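Local coordinates for protein hypothetical oxidoreductase YDHF (Escherichia coli, PDB 1OG6) that may function as an NADPH-dependent oxidoreductase of the aldo/keto reductase family, holding its cofactor in an alpha/beta barrel, at residues C[180-184]-C[185-189]; C[261-265]-C[266-270]; C[278-282]-C[283-287]. All coordinates share one frame; numbering follows the deposited sequence.

In the fold
The three contacts are local turns and caps in the later part of one alpha/beta barrel, and two of them meet NADP at different places. Interaction 1 closes the turn after strand 179-182, whose Gln180 belongs to the cofactor pocket on the nicotinamide side. Interaction 2 takes the adenine and 2'-phosphate end; the centres of the two contacts are about 20 Å apart and their nearest atoms about 9 Å. Interaction 3 caps helix 282-293 away from the cofactor and faces a second subunit. Its centre is about 17 Å from that of interaction 1, and the same helix reaches Pro185 and Gln188 through Ala292, Arg289 and Leu293. Interactions 2 and 3 open successive helices, their centres about 24 Å apart.

Interaction 1. Residues C[180-184]-C[185-189]; sequences QVEIS and PVHQP. With NAP (NADP nicotinamide-adenine-dinucleotide phosphate), chain F.
Glu182 lays its side chain across the imidazole of His187, the two running at about a right angle. OE1 of Glu182 stands 3.5 Å above the ring plane of His187, shifted toward the rim, and the carboxylate is turned 36° from that plane. The opposite face of the ring is covered over its centre by Pro189 CD, so the imidazole is held between an acidic group and a proline. Extension of Glu182 with CG opposite its own N (chi1 157°) carries the methylene CG to 3.3 Å from His187 CD2.

Behind this pair lies a type I turn from Ser184 to His187. His187 N donates to Ser184 O at 2.8 Å, and a weak, longer bond returns from Ser184 N to His187 O, which makes a single antiparallel hydrogen-bonded bridge. A water links the two arms of the turn by donating to Glu182 O at 2.8 Å and to His187 O at 3.0 Å. Further out, Trp209 and Ser210 of the NADP site touch Glu182, while Gln180 gives its carbonyl to Ser158 OG. Meeting the ring by its face rather than through a nitrogen, the carboxylate would probably favour a protonated imidazole electrostatically.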
loop_
_atom_site.group_PDB
_atom_site.type_symbol
_atom_site.label_atom_id
_atom_site.label_comp_id
_atom_site.label_asym_id
_atom_site.label_seq_id
_atom_site.Cartn_x
_atom_site.Cartn_y
_atom_site.Cartn_z
ATOM N N GLN C 180 17.537 -5.997 1.290
ATOM C CA GLN C 180 18.507 -5.060 0.754
ATOM C C GLN C 180 17.901 -4.073 -0.213
ATOM O O GLN C 180 17.612 -4.417 -1.347
ATOM C CB GLN C 180 19.642 -5.798 0.052
ATOM C CG GLN C 180 20.665 -4.840 -0.518
ATOM C CD GLN C 180 21.947 -5.514 -0.927
ATOM O OE1 GLN C 180 22.486 -6.344 -0.197
ATOM N NE2 GLN C 180 22.458 -5.148 -2.090
ATOM N N VAL C 181 17.734 -2.835 0.229
ATOM C CA VAL C 181 17.156 -1.805 -0.618
ATOM C C VAL C 181 18.099 -0.612 -0.772
ATOM O O VAL C 181 19.086 -0.505 -0.042
ATOM C CB VAL C 181 15.819 -1.332 -0.031
ATOM C CG1 VAL C 181 14.795 -2.425 -0.155
ATOM C CG2 VAL C 181 15.987 -0.970 1.427
ATOM N N GLU C 182 17.806 0.278 -1.722
ATOM C CA GLU C 182 18.647 1.457 -1.925
ATOM C C GLU C 182 18.181 2.643 -1.100
ATOM O O GLU C 182 17.020 3.034 -1.194
ATOM C CB GLU C 182 18.663 1.885 -3.389
ATOM C CG GLU C 182 19.028 3.362 -3.550
ATOM C CD GLU C 182 19.441 3.747 -4.958
ATOM O OE1 GLU C 182 18.804 3.258 -5.923
ATOM O OE2 GLU C 182 20.397 4.554 -5.089
ATOM N N ILE C 183 19.082 3.224 -0.304
ATOM C CA ILE C 183 18.743 4.390 0.518
ATOM C C ILE C 183 19.875 5.399 0.497
ATOM O O ILE C 183 20.991 5.081 0.873
ATOM C CB ILE C 183 18.509 4.044 2.010
ATOM C CG1 ILE C 183 17.676 2.773 2.150
ATOM C CG2 ILE C 183 17.765 5.186 2.678
ATOM C CD1 ILE C 183 17.543 2.295 3.570
ATOM N N SER C 184 19.583 6.614 0.058
ATOM C CA SER C 184 20.574 7.678 0.015
ATOM C C SER C 184 19.809 8.971 -0.157
ATOM O O SER C 184 18.678 8.960 -0.632
ATOM C CB SER C 184 21.539 7.492 -1.153
ATOM O OG SER C 184 20.869 7.609 -2.392
ATOM N N PRO C 185 20.412 10.106 0.223
ATOM C CA PRO C 185 19.742 11.407 0.095
ATOM C C PRO C 185 19.170 11.656 -1.306
ATOM O O PRO C 185 18.206 12.405 -1.463
ATOM C CB PRO C 185 20.846 12.394 0.450
ATOM C CG PRO C 185 21.707 11.617 1.398
ATOM C CD PRO C 185 21.781 10.267 0.740
ATOM N N VAL C 186 19.768 11.024 -2.315
ATOM C CA VAL C 186 19.322 11.179 -3.698
ATOM C C VAL C 186 18.185 10.221 -4.056
ATOM O O VAL C 186 17.439 10.467 -5.003
ATOM C CB VAL C 186 20.474 10.957 -4.701
ATOM C CG1 VAL C 186 21.644 11.845 -4.346
ATOM C CG2 VAL C 186 20.888 9.506 -4.711
ATOM N N HIS C 187 18.053 9.131 -3.307
ATOM C CA HIS C 187 16.984 8.170 -3.555
ATOM C C HIS C 187 16.244 7.909 -2.246
ATOM O O HIS C 187 16.627 7.032 -1.477
ATOM C CB HIS C 187 17.561 6.864 -4.100
ATOM C CG HIS C 187 16.525 5.941 -4.653
ATOM N ND1 HIS C 187 15.789 6.243 -5.777
ATOM C CD2 HIS C 187 16.061 4.748 -4.208
ATOM C CE1 HIS C 187 14.915 5.277 -5.999
ATOM N NE2 HIS C 187 15.059 4.358 -5.061
ATOM N N GLN C 188 15.176 8.665 -2.003
ATOM C CA GLN C 188 14.418 8.524 -0.766
ATOM C C GLN C 188 12.976 8.035 -0.867
ATOM O O GLN C 188 12.165 8.343 0.002
ATOM C CB GLN C 188 14.397 9.853 -0.019
ATOM C CG GLN C 188 15.743 10.489 0.188
ATOM C CD GLN C 188 15.637 11.887 0.752
ATOM O OE1 GLN C 188 16.535 12.697 0.568
ATOM N NE2 GLN C 188 14.542 12.177 1.443
ATOM N N PRO C 189 12.619 7.275 -1.911
ATOM C CA PRO C 189 11.215 6.858 -1.918
ATOM C C PRO C 189 10.886 5.820 -0.846
ATOM O O PRO C 189 9.838 5.880 -0.208
ATOM C CB PRO C 189 11.025 6.321 -3.332
ATOM C CG PRO C 189 12.370 5.758 -3.655
ATOM C CD PRO C 189 13.309 6.828 -3.133
HETATM P PA NAP F . 28.035 3.345 -3.615
HETATM O O1A NAP F . 27.204 4.407 -4.030
HETATM O O2A NAP F . 28.435 3.037 -2.188
HETATM O O5B NAP F . 29.429 3.413 -4.406
HETATM C C5B NAP F . 30.084 4.697 -4.487
HETATM C C4B NAP F . 30.926 4.621 -5.806
HETATM O O4B NAP F . 31.546 5.963 -5.863
HETATM C C3B NAP F . 32.138 3.654 -5.761
HETATM O O3B NAP F . 32.157 3.012 -7.031
HETATM C C2B NAP F . 33.381 4.498 -5.558
HETATM O O2B NAP F . 34.465 4.132 -6.408
HETATM C C1B NAP F . 32.947 5.963 -5.856
HETATM N N9A NAP F . 33.451 6.857 -4.826
HETATM C C8A NAP F . 33.510 6.732 -3.449
HETATM N N7A NAP F . 34.046 7.768 -2.831
HETATM C C5A NAP F . 34.357 8.629 -3.876
HETATM C C6A NAP F . 34.954 9.902 -3.850
HETATM N N6A NAP F . 35.366 10.584 -2.764
HETATM N N1A NAP F . 35.147 10.543 -5.087
HETATM N N3A NAP F . 34.167 8.675 -6.344
HETATM C C4A NAP F . 33.988 8.064 -5.112
HETATM O O3 NAP F . 27.395 1.987 -4.134
HETATM P PN NAP F . 27.646 1.125 -5.428
HETATM O O1N NAP F . 26.673 1.056 -6.525
HETATM O O2N NAP F . 28.685 0.079 -5.184
HETATM O O5D NAP F . 26.535 0.128 -4.792
HETATM C C5D NAP F . 26.494 -0.260 -3.363
HETATM C C4D NAP F . 26.653 -1.762 -3.181
HETATM O O4D NAP F . 25.385 -2.465 -3.109
HETATM C C3D NAP F . 27.525 -2.543 -4.229
HETATM O O3D NAP F . 28.875 -2.711 -3.782
HETATM O O2D NAP F . 27.404 -5.003 -3.851
HETATM C C1D NAP F . 25.413 -3.678 -3.924
HETATM N N1N NAP F . 24.305 -3.601 -4.949
HETATM C C2N NAP F . 23.070 -4.272 -4.752
HETATM C C3N NAP F . 22.092 -4.192 -5.745
HETATM C C7N NAP F . 20.758 -4.919 -5.528
HETATM O O7N NAP F . 19.948 -4.824 -6.414
HETATM N N7N NAP F . 20.520 -5.601 -4.439
HETATM C C4N NAP F . 22.316 -3.435 -6.982
HETATM C C5N NAP F . 23.568 -2.772 -7.143
HETATM C C6N NAP F . 24.580 -2.841 -6.140
HETATM P P2B NAP F . 36.019 4.149 -5.953
HETATM O O1X NAP F . 36.714 3.241 -4.945
HETATM O O2X NAP F . 36.814 4.827 -7.045
HETATM O O3X NAP F . 35.960 2.839 -6.707
HETATM O O HOH W 1 14.957 4.788 -0.413
#

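Interaction 2. Residues C[261-265]-C[266-270]; sequences IGSGK and IERVR. With NAP (NADP nicotinamide-adenine-dinucleotide phosphate), chain F.
The 2'-phosphate pocket of NADP is built here by a glycine-containing loop and the first turn of helix 266-274, where Ser263 and Lys265 meet Arg268. Ser263 OG donates to phosphate O1X at 2.6 Å, and Gly264 N gives O1X a second bond at 2.8 Å. The hydroxyl also accepts from Lys265 N in a nearly straight bond (168°), an ST turn; chi1 of 175° swings OG toward both partners. Lys265 NZ reaches phosphate O2X at 2.9 Å. Its chain runs alongside that of Arg268, both pointing the same way, and its CE covers one face of the guanidinium. The other face lies over the adenine, with cofactor C5A 3.5 Å above the guanidinium plane of Arg268. A leucine in place of Arg268 would probably deprive the adenine of this flat cover and the phosphate of one of its positive neighbours.

Lys265 is the N-cap, its carbonyl O accepting from Val269 N at 3.1 Å. Ile261 CG2, at the end of strand 258-261, meets Val269 CG2 at 4.1 Å, and Val269 also touches Met19 of strand 13-20 and Phe37 of helix 31-42.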
loop_
_atom_site.group_PDB
_atom_site.type_symbol
_atom_site.label_atom_id
_atom_site.label_comp_id
_atom_site.label_asym_id
_atom_site.label_seq_id
_atom_site.Cartn_x
_atom_site.Cartn_y
_atom_site.Cartn_z
ATOM N N ILE C 261 29.521 -0.512 1.582
ATOM C CA ILE C 261 30.599 0.241 0.981
ATOM C C ILE C 261 30.940 -0.401 -0.363
ATOM O O ILE C 261 31.066 -1.618 -0.461
ATOM C CB ILE C 261 31.819 0.259 1.935
ATOM C CG1 ILE C 261 31.373 0.754 3.315
ATOM C CG2 ILE C 261 32.896 1.175 1.395
ATOM C CD1 ILE C 261 32.436 0.741 4.380
ATOM N N GLY C 262 31.064 0.420 -1.400
ATOM C CA GLY C 262 31.369 -0.097 -2.724
ATOM C C GLY C 262 32.717 0.320 -3.278
ATOM O O GLY C 262 33.092 -0.095 -4.372
ATOM N N SER C 263 33.449 1.131 -2.520
ATOM C CA SER C 263 34.764 1.609 -2.937
ATOM C C SER C 263 35.838 0.527 -2.936
ATOM O O SER C 263 35.839 -0.363 -2.083
ATOM C CB SER C 263 35.216 2.746 -2.034
ATOM O OG SER C 263 36.537 3.133 -2.354
ATOM N N GLY C 264 36.757 0.624 -3.894
ATOM C CA GLY C 264 37.837 -0.344 -4.006
ATOM C C GLY C 264 39.143 0.123 -3.383
ATOM O O GLY C 264 40.173 -0.557 -3.467
ATOM N N LYS C 265 39.094 1.296 -2.758
ATOM C CA LYS C 265 40.253 1.882 -2.105
ATOM C C LYS C 265 40.079 1.694 -0.610
ATOM O O LYS C 265 39.134 2.215 -0.024
ATOM C CB LYS C 265 40.339 3.367 -2.451
ATOM C CG LYS C 265 40.413 3.620 -3.947
ATOM C CD LYS C 265 40.505 5.096 -4.267
ATOM C CE LYS C 265 40.773 5.306 -5.744
ATOM N NZ LYS C 265 39.720 4.672 -6.571
ATOM N N ILE C 266 40.989 0.944 0.002
ATOM C CA ILE C 266 40.917 0.666 1.431
ATOM C C ILE C 266 40.899 1.918 2.314
ATOM O O ILE C 266 40.361 1.883 3.423
ATOM C CB ILE C 266 42.076 -0.251 1.872
ATOM C CG1 ILE C 266 41.807 -0.798 3.271
ATOM C CG2 ILE C 266 43.372 0.514 1.865
ATOM C CD1 ILE C 266 40.583 -1.682 3.348
ATOM N N GLU C 267 41.478 3.017 1.831
ATOM C CA GLU C 267 41.509 4.270 2.589
ATOM C C GLU C 267 40.140 4.947 2.592
ATOM O O GLU C 267 39.779 5.626 3.555
ATOM C CB GLU C 267 42.561 5.226 2.014
ATOM C CG GLU C 267 42.427 5.522 0.523
ATOM C CD GLU C 267 43.109 4.483 -0.358
ATOM O OE1 GLU C 267 42.731 3.296 -0.299
ATOM O OE2 GLU C 267 44.029 4.855 -1.117
ATOM N N ARG C 268 39.395 4.762 1.502
ATOM C CA ARG C 268 38.047 5.308 1.364
ATOM C C ARG C 268 37.122 4.449 2.207
ATOM O O ARG C 268 36.068 4.895 2.660
ATOM C CB ARG C 268 37.593 5.276 -0.093
ATOM C CG ARG C 268 37.986 6.504 -0.875
ATOM C CD ARG C 268 37.531 6.408 -2.309
ATOM N NE ARG C 268 37.809 7.642 -3.042
ATOM C CZ ARG C 268 37.690 7.780 -4.361
ATOM N NH1 ARG C 268 37.299 6.757 -5.109
ATOM N NH2 ARG C 268 37.961 8.945 -4.937
ATOM N N VAL C 269 37.533 3.203 2.410
ATOM C CA VAL C 269 36.781 2.270 3.228
ATOM C C VAL C 269 37.095 2.600 4.682
ATOM O O VAL C 269 36.293 2.337 5.570
ATOM C CB VAL C 269 37.188 0.814 2.925
ATOM C CG1 VAL C 269 36.429 -0.150 3.828
ATOM C CG2 VAL C 269 36.917 0.507 1.464
ATOM N N ARG C 270 38.270 3.171 4.928
ATOM C CA ARG C 270 38.642 3.552 6.282
ATOM C C ARG C 270 37.743 4.692 6.734
ATOM O O ARG C 270 37.136 4.618 7.795
ATOM C CB ARG C 270 40.102 4.005 6.350
ATOM C CG ARG C 270 41.092 2.874 6.540
ATOM C CD ARG C 270 42.499 3.390 6.815
ATOM N NE ARG C 270 43.410 2.290 7.123
ATOM C CZ ARG C 270 43.767 1.340 6.259
ATOM N NH1 ARG C 270 43.297 1.348 5.019
ATOM N NH2 ARG C 270 44.578 0.363 6.643
HETATM P PA NAP F . 28.035 3.345 -3.615
HETATM O O1A NAP F . 27.204 4.407 -4.030
HETATM O O2A NAP F . 28.435 3.037 -2.188
HETATM O O5B NAP F . 29.429 3.413 -4.406
HETATM C C5B NAP F . 30.084 4.697 -4.487
HETATM C C4B NAP F . 30.926 4.621 -5.806
HETATM O O4B NAP F . 31.546 5.963 -5.863
HETATM C C3B NAP F . 32.138 3.654 -5.761
HETATM O O3B NAP F . 32.157 3.012 -7.031
HETATM C C2B NAP F . 33.381 4.498 -5.558
HETATM O O2B NAP F . 34.465 4.132 -6.408
HETATM C C1B NAP F . 32.947 5.963 -5.856
HETATM N N9A NAP F . 33.451 6.857 -4.826
HETATM C C8A NAP F . 33.510 6.732 -3.449
HETATM N N7A NAP F . 34.046 7.768 -2.831
HETATM C C5A NAP F . 34.357 8.629 -3.876
HETATM C C6A NAP F . 34.954 9.902 -3.850
HETATM N N6A NAP F . 35.366 10.584 -2.764
HETATM N N1A NAP F . 35.147 10.543 -5.087
HETATM N N3A NAP F . 34.167 8.675 -6.344
HETATM C C4A NAP F . 33.988 8.064 -5.112
HETATM O O3 NAP F . 27.395 1.987 -4.134
HETATM P PN NAP F . 27.646 1.125 -5.428
HETATM O O1N NAP F . 26.673 1.056 -6.525
HETATM O O2N NAP F . 28.685 0.079 -5.184
HETATM O O5D NAP F . 26.535 0.128 -4.792
HETATM C C5D NAP F . 26.494 -0.260 -3.363
HETATM C C4D NAP F . 26.653 -1.762 -3.181
HETATM O O4D NAP F . 25.385 -2.465 -3.109
HETATM C C3D NAP F . 27.525 -2.543 -4.229
HETATM O O3D NAP F . 28.875 -2.711 -3.782
HETATM O O2D NAP F . 27.404 -5.003 -3.851
HETATM C C1D NAP F . 25.413 -3.678 -3.924
HETATM N N1N NAP F . 24.305 -3.601 -4.949
HETATM C C2N NAP F . 23.070 -4.272 -4.752
HETATM C C3N NAP F . 22.092 -4.192 -5.745
HETATM C C7N NAP F . 20.758 -4.919 -5.528
HETATM O O7N NAP F . 19.948 -4.824 -6.414
HETATM N N7N NAP F . 20.520 -5.601 -4.439
HETATM C C4N NAP F . 22.316 -3.435 -6.982
HETATM C C5N NAP F . 23.568 -2.772 -7.143
HETATM C C6N NAP F . 24.580 -2.841 -6.140
HETATM P P2B NAP F . 36.019 4.149 -5.953
HETATM O O1X NAP F . 36.714 3.241 -4.945
HETATM O O2X NAP F . 36.814 4.827 -7.045
HETATM O O3X NAP F . 35.960 2.839 -6.707
#

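Interaction 3. Residues C[278-282]-C[283-287]; sequences LKMTR and QQWFR
Two aromatic rings and an amide organise the N-cap of helix 282-293, where Met280 and Thr281 meet Trp285 and Gln284. Trp285 CE3 lies 3.7 Å above the centre of one face of the Phe286 ring, while Phe286 CG sits at the edge of the indole, in its plane. The indole is further stacked with Trp249, to whose carbonyl NE1 donates. Met280 adds a Met-aromatic contact: SD comes in obliquely, 67° off the ring normal and 5.1 Å from the centroid of the five-membered ring of Trp285. With CG opposite the backbone N (chi1 174°) and the chain straight on to the sulfur, CG of Met280 packs on Gln284 CB at 3.8 Å and SD comes up to the indole at CD1.

Thr281 is the N-cap residue. Gln284, three residues on, turns its side chain back so that OE1 accepts from Thr281 N at 3.1 Å, the side-chain-to-N-cap half of a capping box. The bond is practically straight at the hydrogen, yet the donor stands 36° out of the amide plane. NE2 of the same amide donates to Glu236 on helix 224-237, so both of its polar ends are held and its rotation is probably fixed.

The other side of the cap belongs to the assembly. Arg282 forms salt bridges with Asp131 and Asp102 of the second subunit and donates through NE to Tyr99 O there, while Leu133 of that subunit packs on Trp285 and Phe286. The first turn of the helix is closed by Trp285 N, which donates to Thr281 O at 2.9 Å from a position tilted out of the carbonyl plane.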
loop_
_atom_site.group_PDB
_atom_site.type_symbol
_atom_site.label_atom_id
_atom_site.label_comp_id
_atom_site.label_asym_id
_atom_site.label_seq_id
_atom_site.Cartn_x
_atom_site.Cartn_y
_atom_site.Cartn_z
ATOM N N LEU C 278 30.059 9.662 14.137
ATOM C CA LEU C 278 29.454 10.988 14.019
ATOM C C LEU C 278 28.063 11.005 14.611
ATOM O O LEU C 278 27.342 10.011 14.545
ATOM C CB LEU C 278 29.370 11.430 12.554
ATOM C CG LEU C 278 30.666 11.606 11.773
ATOM C CD1 LEU C 278 30.346 12.185 10.417
ATOM C CD2 LEU C 278 31.607 12.518 12.530
ATOM N N LYS C 279 27.688 12.142 15.185
ATOM C CA LYS C 279 26.373 12.285 15.771
ATOM C C LYS C 279 25.643 13.449 15.116
ATOM O O LYS C 279 25.908 14.612 15.411
ATOM C CB LYS C 279 26.499 12.459 17.287
ATOM C CG LYS C 279 27.014 11.177 17.977
ATOM C CD LYS C 279 27.100 11.286 19.507
ATOM C CE LYS C 279 28.300 12.119 19.981
ATOM N NZ LYS C 279 29.621 11.516 19.628
ATOM N N MET C 280 24.729 13.098 14.210
ATOM C CA MET C 280 23.931 14.048 13.435
ATOM C C MET C 280 22.604 14.410 14.095
ATOM O O MET C 280 21.871 13.524 14.523
ATOM C CB MET C 280 23.663 13.454 12.044
ATOM C CG MET C 280 22.710 14.260 11.159
ATOM S SD MET C 280 22.614 13.643 9.469
ATOM C CE MET C 280 24.273 13.886 8.947
ATOM N N THR C 281 22.294 15.707 14.154
ATOM C CA THR C 281 21.051 16.197 14.756
ATOM C C THR C 281 19.852 16.046 13.815
ATOM O O THR C 281 20.023 15.819 12.617
ATOM C CB THR C 281 21.185 17.683 15.167
ATOM O OG1 THR C 281 21.585 18.478 14.044
ATOM C CG2 THR C 281 22.227 17.830 16.240
ATOM N N ARG C 282 18.637 16.165 14.344
ATOM C CA ARG C 282 17.458 16.025 13.495
ATOM C C ARG C 282 17.382 17.140 12.466
ATOM O O ARG C 282 17.091 16.901 11.302
ATOM C CB ARG C 282 16.177 16.035 14.322
ATOM C CG ARG C 282 16.078 14.904 15.321
ATOM C CD ARG C 282 14.751 14.941 16.082
ATOM N NE ARG C 282 13.642 14.464 15.267
ATOM C CZ ARG C 282 13.099 13.260 15.380
ATOM N NH1 ARG C 282 13.555 12.399 16.283
ATOM N NH2 ARG C 282 12.103 12.918 14.580
ATOM N N GLN C 283 17.648 18.363 12.899
ATOM C CA GLN C 283 17.599 19.521 12.017
ATOM C C GLN C 283 18.727 19.522 10.995
ATOM O O GLN C 283 18.714 20.286 10.034
ATOM C CB GLN C 283 17.674 20.784 12.852
ATOM C CG GLN C 283 16.564 21.747 12.588
ATOM C CD GLN C 283 16.649 22.931 13.495
ATOM O OE1 GLN C 283 16.592 22.793 14.709
ATOM N NE2 GLN C 283 16.796 24.107 12.916
ATOM N N GLN C 284 19.716 18.674 11.228
ATOM C CA GLN C 284 20.855 18.556 10.345
ATOM C C GLN C 284 20.409 17.522 9.335
ATOM O O GLN C 284 20.778 17.554 8.168
ATOM C CB GLN C 284 22.043 18.043 11.139
ATOM C CG GLN C 284 23.321 18.815 10.979
ATOM C CD GLN C 284 24.184 18.750 12.230
ATOM O OE1 GLN C 284 24.316 17.705 12.867
ATOM N NE2 GLN C 284 24.783 19.871 12.581
ATOM N N TRP C 285 19.583 16.604 9.809
ATOM C CA TRP C 285 19.053 15.539 8.976
ATOM C C TRP C 285 18.066 16.092 7.941
ATOM O O TRP C 285 18.144 15.771 6.755
ATOM C CB TRP C 285 18.357 14.508 9.862
ATOM C CG TRP C 285 18.046 13.262 9.154
ATOM C CD1 TRP C 285 18.838 12.154 9.054
ATOM C CD2 TRP C 285 16.890 13.007 8.354
ATOM N NE1 TRP C 285 18.248 11.227 8.234
ATOM C CE2 TRP C 285 17.049 11.725 7.789
ATOM C CE3 TRP C 285 15.735 13.739 8.054
ATOM C CZ2 TRP C 285 16.093 11.161 6.939
ATOM C CZ3 TRP C 285 14.786 13.180 7.208
ATOM C CH2 TRP C 285 14.971 11.903 6.661
ATOM N N PHE C 286 17.137 16.923 8.399
ATOM C CA PHE C 286 16.133 17.520 7.529
ATOM C C PHE C 286 16.737 18.570 6.624
ATOM O O PHE C 286 16.210 18.867 5.562
ATOM C CB PHE C 286 15.012 18.137 8.368
ATOM C CG PHE C 286 14.145 17.115 9.040
ATOM C CD1 PHE C 286 14.467 16.628 10.298
ATOM C CD2 PHE C 286 13.052 16.564 8.367
ATOM C CE1 PHE C 286 13.722 15.601 10.872
ATOM C CE2 PHE C 286 12.305 15.540 8.931
ATOM C CZ PHE C 286 12.639 15.055 10.180
ATOM N N ARG C 287 17.856 19.122 7.063
ATOM C CA ARG C 287 18.569 20.151 6.335
ATOM C C ARG C 287 19.233 19.526 5.105
ATOM O O ARG C 287 19.335 20.165 4.056
ATOM C CB ARG C 287 19.613 20.774 7.267
ATOM C CG ARG C 287 19.622 22.278 7.284
ATOM C CD ARG C 287 20.035 22.820 8.634
ATOM N NE ARG C 287 21.354 22.376 9.091
ATOM C CZ ARG C 287 22.517 22.669 8.507
ATOM N NH1 ARG C 287 22.555 23.413 7.414
ATOM N NH2 ARG C 287 23.649 22.235 9.038
#